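Local coordinates for DNA/RNA-binding protein Alba (Thermoplasma volcanium, PDB 4Z9E) that probably binds double-stranded DNA tightly without sequence specificity and takes part in compacting the archaeal chromosome, at residues N5-V18 against I33-V47. Residues are numbered along the deposited sequence; the frame is centred on the assembly and turned at random.
Sequences NIIFVGKKPTMNYV and IIKARGKTISKAVDV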
loop_
_atom_site.group_PDB
_atom_site.type_symbol
_atom_site.label_atom_id
_atom_site.label_comp_id
_atom_site.label_asym_id
_atom_site.label_seq_id
_atom_site.Cartn_x
_atom_site.Cartn_y
_atom_site.Cartn_z
ATOM N N ASN A 5 -13.833 5.815 -14.511
ATOM C CA ASN A 5 -13.910 6.054 -13.020
ATOM C C ASN A 5 -12.680 5.490 -12.256
ATOM O O ASN A 5 -12.598 5.501 -11.000
ATOM C CB ASN A 5 -15.249 5.510 -12.448
ATOM C CG ASN A 5 -15.523 6.026 -11.032
ATOM O OD1 ASN A 5 -14.941 7.028 -10.590
ATOM N ND2 ASN A 5 -16.407 5.335 -10.303
ATOM N N ILE A 6 -11.719 5.011 -13.043
ATOM C CA ILE A 6 -10.524 4.407 -12.509
ATOM C C ILE A 6 -9.315 5.257 -12.862
ATOM O O ILE A 6 -9.144 5.680 -14.006
ATOM C CB ILE A 6 -10.366 2.962 -13.011
ATOM C CG1 ILE A 6 -11.507 2.104 -12.446
ATOM C CG2 ILE A 6 -8.999 2.403 -12.613
ATOM C CD1 ILE A 6 -11.497 0.654 -12.887
ATOM N N ILE A 7 -8.489 5.522 -11.855
ATOM C CA ILE A 7 -7.302 6.327 -12.043
ATOM C C ILE A 7 -6.064 5.440 -11.911
ATOM O O ILE A 7 -5.744 4.960 -10.822
ATOM C CB ILE A 7 -7.321 7.537 -11.073
ATOM C CG1 ILE A 7 -8.459 8.482 -11.483
ATOM C CG2 ILE A 7 -6.002 8.301 -11.088
ATOM C CD1 ILE A 7 -9.121 9.219 -10.342
ATOM N N PHE A 8 -5.400 5.188 -13.041
ATOM C CA PHE A 8 -4.158 4.429 -13.038
ATOM C C PHE A 8 -3.007 5.351 -12.704
ATOM O O PHE A 8 -2.646 6.217 -13.499
ATOM C CB PHE A 8 -3.917 3.759 -14.382
ATOM C CG PHE A 8 -4.901 2.670 -14.689
ATOM C CD1 PHE A 8 -4.675 1.365 -14.236
ATOM C CD2 PHE A 8 -6.074 2.945 -15.410
ATOM C CE1 PHE A 8 -5.586 0.355 -14.504
ATOM C CE2 PHE A 8 -6.997 1.939 -15.678
ATOM C CZ PHE A 8 -6.748 0.643 -15.226
ATOM N N VAL A 9 -2.412 5.159 -11.533
ATOM C CA VAL A 9 -1.368 6.061 -11.113
ATOM C C VAL A 9 -0.063 5.616 -11.707
ATOM O O VAL A 9 0.389 4.531 -11.425
ATOM C CB VAL A 9 -1.282 6.163 -9.587
ATOM C CG1 VAL A 9 -0.019 6.899 -9.174
ATOM C CG2 VAL A 9 -2.525 6.869 -9.075
ATOM N N GLY A 10 0.531 6.476 -12.532
ATOM C CA GLY A 10 1.815 6.204 -13.177
ATOM C C GLY A 10 2.890 7.243 -12.884
ATOM O O GLY A 10 3.118 7.622 -11.717
ATOM N N LYS A 11 3.546 7.717 -13.943
ATOM C CA LYS A 11 4.785 8.488 -13.782
ATOM C C LYS A 11 4.640 10.012 -13.684
ATOM O O LYS A 11 5.596 10.677 -13.289
ATOM C CB LYS A 11 5.845 8.085 -14.834
ATOM C CG LYS A 11 6.494 6.712 -14.591
ATOM C CD LYS A 11 6.998 6.503 -13.147
ATOM C CE LYS A 11 7.298 5.037 -12.815
ATOM N NZ LYS A 11 6.110 4.124 -12.901
ATOM N N LYS A 12 3.465 10.554 -14.033
ATOM C CA LYS A 12 3.193 12.000 -13.902
ATOM C C LYS A 12 3.331 12.530 -12.453
ATOM O O LYS A 12 3.288 11.756 -11.496
ATOM C CB LYS A 12 1.791 12.310 -14.414
ATOM C CG LYS A 12 1.598 12.024 -15.890
ATOM C CD LYS A 12 0.164 12.302 -16.295
ATOM C CE LYS A 12 -0.043 11.975 -17.766
ATOM N NZ LYS A 12 -1.411 12.383 -18.175
ATOM N N PRO A 13 3.538 13.845 -12.281
ATOM C CA PRO A 13 3.551 14.358 -10.912
ATOM C C PRO A 13 2.264 14.086 -10.149
ATOM O O PRO A 13 1.171 14.097 -10.719
ATOM C CB PRO A 13 3.777 15.854 -11.123
ATOM C CG PRO A 13 4.722 15.871 -12.287
ATOM C CD PRO A 13 4.135 14.826 -13.212
ATOM N N THR A 14 2.435 13.824 -8.860
ATOM C CA THR A 14 1.385 13.330 -7.997
ATOM C C THR A 14 0.088 14.153 -8.081
ATOM O O THR A 14 -1.031 13.581 -8.078
ATOM C CB THR A 14 1.945 13.248 -6.553
ATOM O OG1 THR A 14 3.047 12.342 -6.567
ATOM C CG2 THR A 14 0.931 12.727 -5.555
ATOM N N MET A 15 0.239 15.477 -8.182
ATOM C CA MET A 15 -0.908 16.375 -8.133
ATOM C C MET A 15 -1.827 16.205 -9.339
ATOM O O MET A 15 -3.024 16.423 -9.218
ATOM C CB MET A 15 -0.472 17.817 -7.976
ATOM C CG MET A 15 0.180 18.110 -6.624
ATOM S SD MET A 15 -0.897 17.760 -5.227
ATOM C CE MET A 15 -0.233 18.882 -4.000
ATOM N N ASN A 16 -1.285 15.786 -10.482
ATOM C CA ASN A 16 -2.142 15.396 -11.617
ATOM C C ASN A 16 -3.186 14.392 -11.218
ATOM O O ASN A 16 -4.360 14.521 -11.572
ATOM C CB ASN A 16 -1.328 14.823 -12.786
ATOM C CG ASN A 16 -0.529 15.876 -13.473
ATOM O OD1 ASN A 16 -1.043 16.574 -14.347
ATOM N ND2 ASN A 16 0.697 16.073 -13.025
ATOM N N TYR A 17 -2.752 13.390 -10.460
ATOM C CA TYR A 17 -3.652 12.332 -10.067
ATOM C C TYR A 17 -4.621 12.818 -9.010
ATOM O O TYR A 17 -5.782 12.420 -9.006
ATOM C CB TYR A 17 -2.863 11.101 -9.656
ATOM C CG TYR A 17 -1.969 10.584 -10.774
ATOM C CD1 TYR A 17 -2.514 10.014 -11.931
ATOM C CD2 TYR A 17 -0.584 10.674 -10.680
ATOM C CE1 TYR A 17 -1.690 9.557 -12.965
ATOM C CE2 TYR A 17 0.249 10.215 -11.704
ATOM C CZ TYR A 17 -0.302 9.652 -12.833
ATOM O OH TYR A 17 0.554 9.189 -13.820
ATOM N N VAL A 18 -4.160 13.712 -8.133
ATOM C CA VAL A 18 -5.038 14.275 -7.116
ATOM C C VAL A 18 -6.135 15.085 -7.818
ATOM O O VAL A 18 -7.309 15.049 -7.431
ATOM C CB VAL A 18 -4.261 15.155 -6.117
ATOM C CG1 VAL A 18 -5.211 15.842 -5.132
ATOM C CG2 VAL A 18 -3.238 14.334 -5.351
ATOM N N ILE A 33 -11.748 4.803 -7.803
ATOM C CA ILE A 33 -10.769 3.750 -7.669
ATOM C C ILE A 33 -9.401 4.263 -8.086
ATOM O O ILE A 33 -9.201 4.683 -9.228
ATOM C CB ILE A 33 -11.072 2.583 -8.634
ATOM C CG1 ILE A 33 -12.513 2.051 -8.477
ATOM C CG2 ILE A 33 -9.990 1.507 -8.531
ATOM C CD1 ILE A 33 -12.747 1.112 -7.311
ATOM N N ILE A 34 -8.441 4.173 -7.181
ATOM C CA ILE A 34 -7.064 4.456 -7.531
ATOM C C ILE A 34 -6.306 3.128 -7.598
ATOM O O ILE A 34 -6.404 2.306 -6.680
ATOM C CB ILE A 34 -6.418 5.374 -6.477
ATOM C CG1 ILE A 34 -7.217 6.674 -6.355
ATOM C CG2 ILE A 34 -4.961 5.633 -6.818
ATOM C CD1 ILE A 34 -7.085 7.354 -5.008
ATOM N N LYS A 35 -5.532 2.940 -8.660
ATOM C CA LYS A 35 -4.855 1.676 -8.929
ATOM C C LYS A 35 -3.400 1.914 -9.299
ATOM O O LYS A 35 -3.108 2.791 -10.091
ATOM C CB LYS A 35 -5.576 0.925 -10.063
ATOM C CG LYS A 35 -5.007 -0.450 -10.394
ATOM C CD LYS A 35 -5.621 -1.582 -9.557
ATOM C CE LYS A 35 -4.594 -2.661 -9.179
ATOM N NZ LYS A 35 -3.702 -3.089 -10.302
ATOM N N ALA A 36 -2.486 1.133 -8.719
ATOM C CA ALA A 36 -1.071 1.216 -9.046
ATOM C C ALA A 36 -0.359 -0.128 -8.853
ATOM O O ALA A 36 -0.839 -0.984 -8.114
ATOM C CB ALA A 36 -0.396 2.281 -8.182
ATOM N N ARG A 37 0.815 -0.270 -9.468
ATOM C CA ARG A 37 1.610 -1.482 -9.439
ATOM C C ARG A 37 3.064 -1.149 -9.124
ATOM O O ARG A 37 3.577 -0.099 -9.530
ATOM C CB ARG A 37 1.618 -2.152 -10.822
ATOM C CG ARG A 37 0.282 -2.537 -11.414
ATOM C CD ARG A 37 0.550 -3.604 -12.464
ATOM N NE ARG A 37 -0.159 -3.379 -13.713
ATOM C CZ ARG A 37 0.218 -2.500 -14.641
ATOM N NH1 ARG A 37 1.295 -1.744 -14.451
ATOM N NH2 ARG A 37 -0.488 -2.369 -15.762
ATOM N N GLY A 38 3.740 -2.080 -8.451
ATOM C CA GLY A 38 5.167 -1.968 -8.206
ATOM C C GLY A 38 5.552 -0.772 -7.348
ATOM O O GLY A 38 4.933 -0.502 -6.336
ATOM N N LYS A 39 6.597 -0.075 -7.772
ATOM C CA LYS A 39 7.127 1.077 -7.081
ATOM C C LYS A 39 6.057 2.133 -6.807
ATOM O O LYS A 39 6.002 2.680 -5.701
ATOM C CB LYS A 39 8.292 1.670 -7.867
ATOM C CG LYS A 39 9.521 0.774 -7.932
ATOM C CD LYS A 39 10.636 1.426 -8.755
ATOM C CE LYS A 39 11.898 0.562 -8.822
ATOM N NZ LYS A 39 12.961 1.212 -9.652
ATOM N N THR A 40 5.167 2.364 -7.768
ATOM C CA THR A 40 4.202 3.452 -7.667
ATOM C C THR A 40 3.069 3.232 -6.666
ATOM O O THR A 40 2.268 4.138 -6.420
ATOM C CB THR A 40 3.675 3.879 -9.056
ATOM O OG1 THR A 40 3.367 2.723 -9.814
ATOM C CG2 THR A 40 4.764 4.625 -9.808
ATOM N N ILE A 41 3.004 2.044 -6.070
ATOM C CA ILE A 41 2.127 1.820 -4.916
ATOM C C ILE A 41 2.320 2.900 -3.825
ATOM O O ILE A 41 1.342 3.349 -3.210
ATOM C CB ILE A 41 2.309 0.393 -4.361
ATOM C CG1 ILE A 41 1.746 -0.618 -5.371
ATOM C CG2 ILE A 41 1.662 0.219 -2.992
ATOM C CD1 ILE A 41 2.035 -2.061 -5.022
ATOM N N SER A 42 3.560 3.342 -3.615
ATOM C CA SER A 42 3.828 4.467 -2.729
ATOM C C SER A 42 3.097 5.727 -3.166
ATOM O O SER A 42 2.499 6.444 -2.359
ATOM C CB SER A 42 5.328 4.744 -2.707
ATOM O OG SER A 42 5.947 3.867 -1.804
ATOM N N LYS A 43 3.197 6.023 -4.449
ATOM C CA LYS A 43 2.591 7.219 -4.981
ATOM C C LYS A 43 1.053 7.153 -4.933
ATOM O O LYS A 43 0.403 8.157 -4.666
ATOM C CB LYS A 43 3.106 7.464 -6.395
ATOM C CG LYS A 43 2.628 8.761 -7.019
ATOM C CD LYS A 43 2.934 8.831 -8.507
ATOM C CE LYS A 43 4.304 9.395 -8.776
ATOM N NZ LYS A 43 4.400 9.701 -10.229
ATOM N N ALA A 44 0.465 5.988 -5.187
ATOM C CA ALA A 44 -0.985 5.858 -5.086
ATOM C C ALA A 44 -1.467 6.193 -3.674
ATOM O O ALA A 44 -2.496 6.838 -3.507
ATOM C CB ALA A 44 -1.448 4.464 -5.499
ATOM N N VAL A 45 -0.752 5.718 -2.663
ATOM C CA VAL A 45 -1.076 6.038 -1.263
ATOM C C VAL A 45 -0.983 7.540 -1.019
ATOM O O VAL A 45 -1.918 8.120 -0.477
ATOM C CB VAL A 45 -0.199 5.266 -0.246
ATOM C CG1 VAL A 45 -0.548 5.674 1.185
ATOM C CG2 VAL A 45 -0.424 3.761 -0.386
ATOM N N ASP A 46 0.116 8.164 -1.442
ATOM C CA ASP A 46 0.224 9.634 -1.452
ATOM C C ASP A 46 -0.989 10.343 -2.081
ATOM O O ASP A 46 -1.550 11.279 -1.472
ATOM C CB ASP A 46 1.499 10.121 -2.176
ATOM C CG ASP A 46 2.805 9.692 -1.488
ATOM O OD1 ASP A 46 2.820 9.269 -0.295
ATOM O OD2 ASP A 46 3.854 9.794 -2.173
ATOM N N VAL A 47 -1.375 9.924 -3.296
ATOM C CA VAL A 47 -2.488 10.546 -4.000
ATOM C C VAL A 47 -3.718 10.541 -3.128
ATOM O O VAL A 47 -4.353 11.568 -2.960
ATOM C CB VAL A 47 -2.803 9.864 -5.348
ATOM C CG1 VAL A 47 -4.185 10.252 -5.856
ATOM C CG2 VAL A 47 -1.732 10.207 -6.368
#
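Lys43 reaches from helix 41-47 into the loop ahead of helix 14-18, where its ammonium group binds two backbone carbonyls. NZ lies 2.9 Å from Gly10 O, in the carbonyl plane on a lone pair, and 2.7 Å from Lys12 O, tilted 29° from the Lys12 carbonyl plane. CG is trans to the backbone N (chi1 -175°) and the chain bends at chi3 (-88°), turning NZ into the loop while CD rests on Val9 CG1 (3.6 Å). Thr14 runs antiparallel alongside this aliphatic stem, OG1 against CG. Cut back to an alanine, Lys43 would probably leave both carbonyls without this donor and Val9 CG1 without the methylene against it. Strands 6-8 and 33-37 run parallel in a right-handed beta-alpha-beta crossover through helix 14-25 of the Alba fold, bonded through Ile7 N to Ile33 O (2.8 Å), Lys35 N to Ile7 O and Val9 N to Lys35 O. Ile6 CG1 lies alongside Ile33 CB on the sheet face shared with Phe8 and Lys35. Val9 sets CG2 obliquely on Ile34 CG2 (3.5 Å), and its CA lies over one face of the Tyr17 ring, toward the rim. Val47 CG2 packs against Tyr17 CB (3.6 Å) and Thr14 CG2 (3.8 Å).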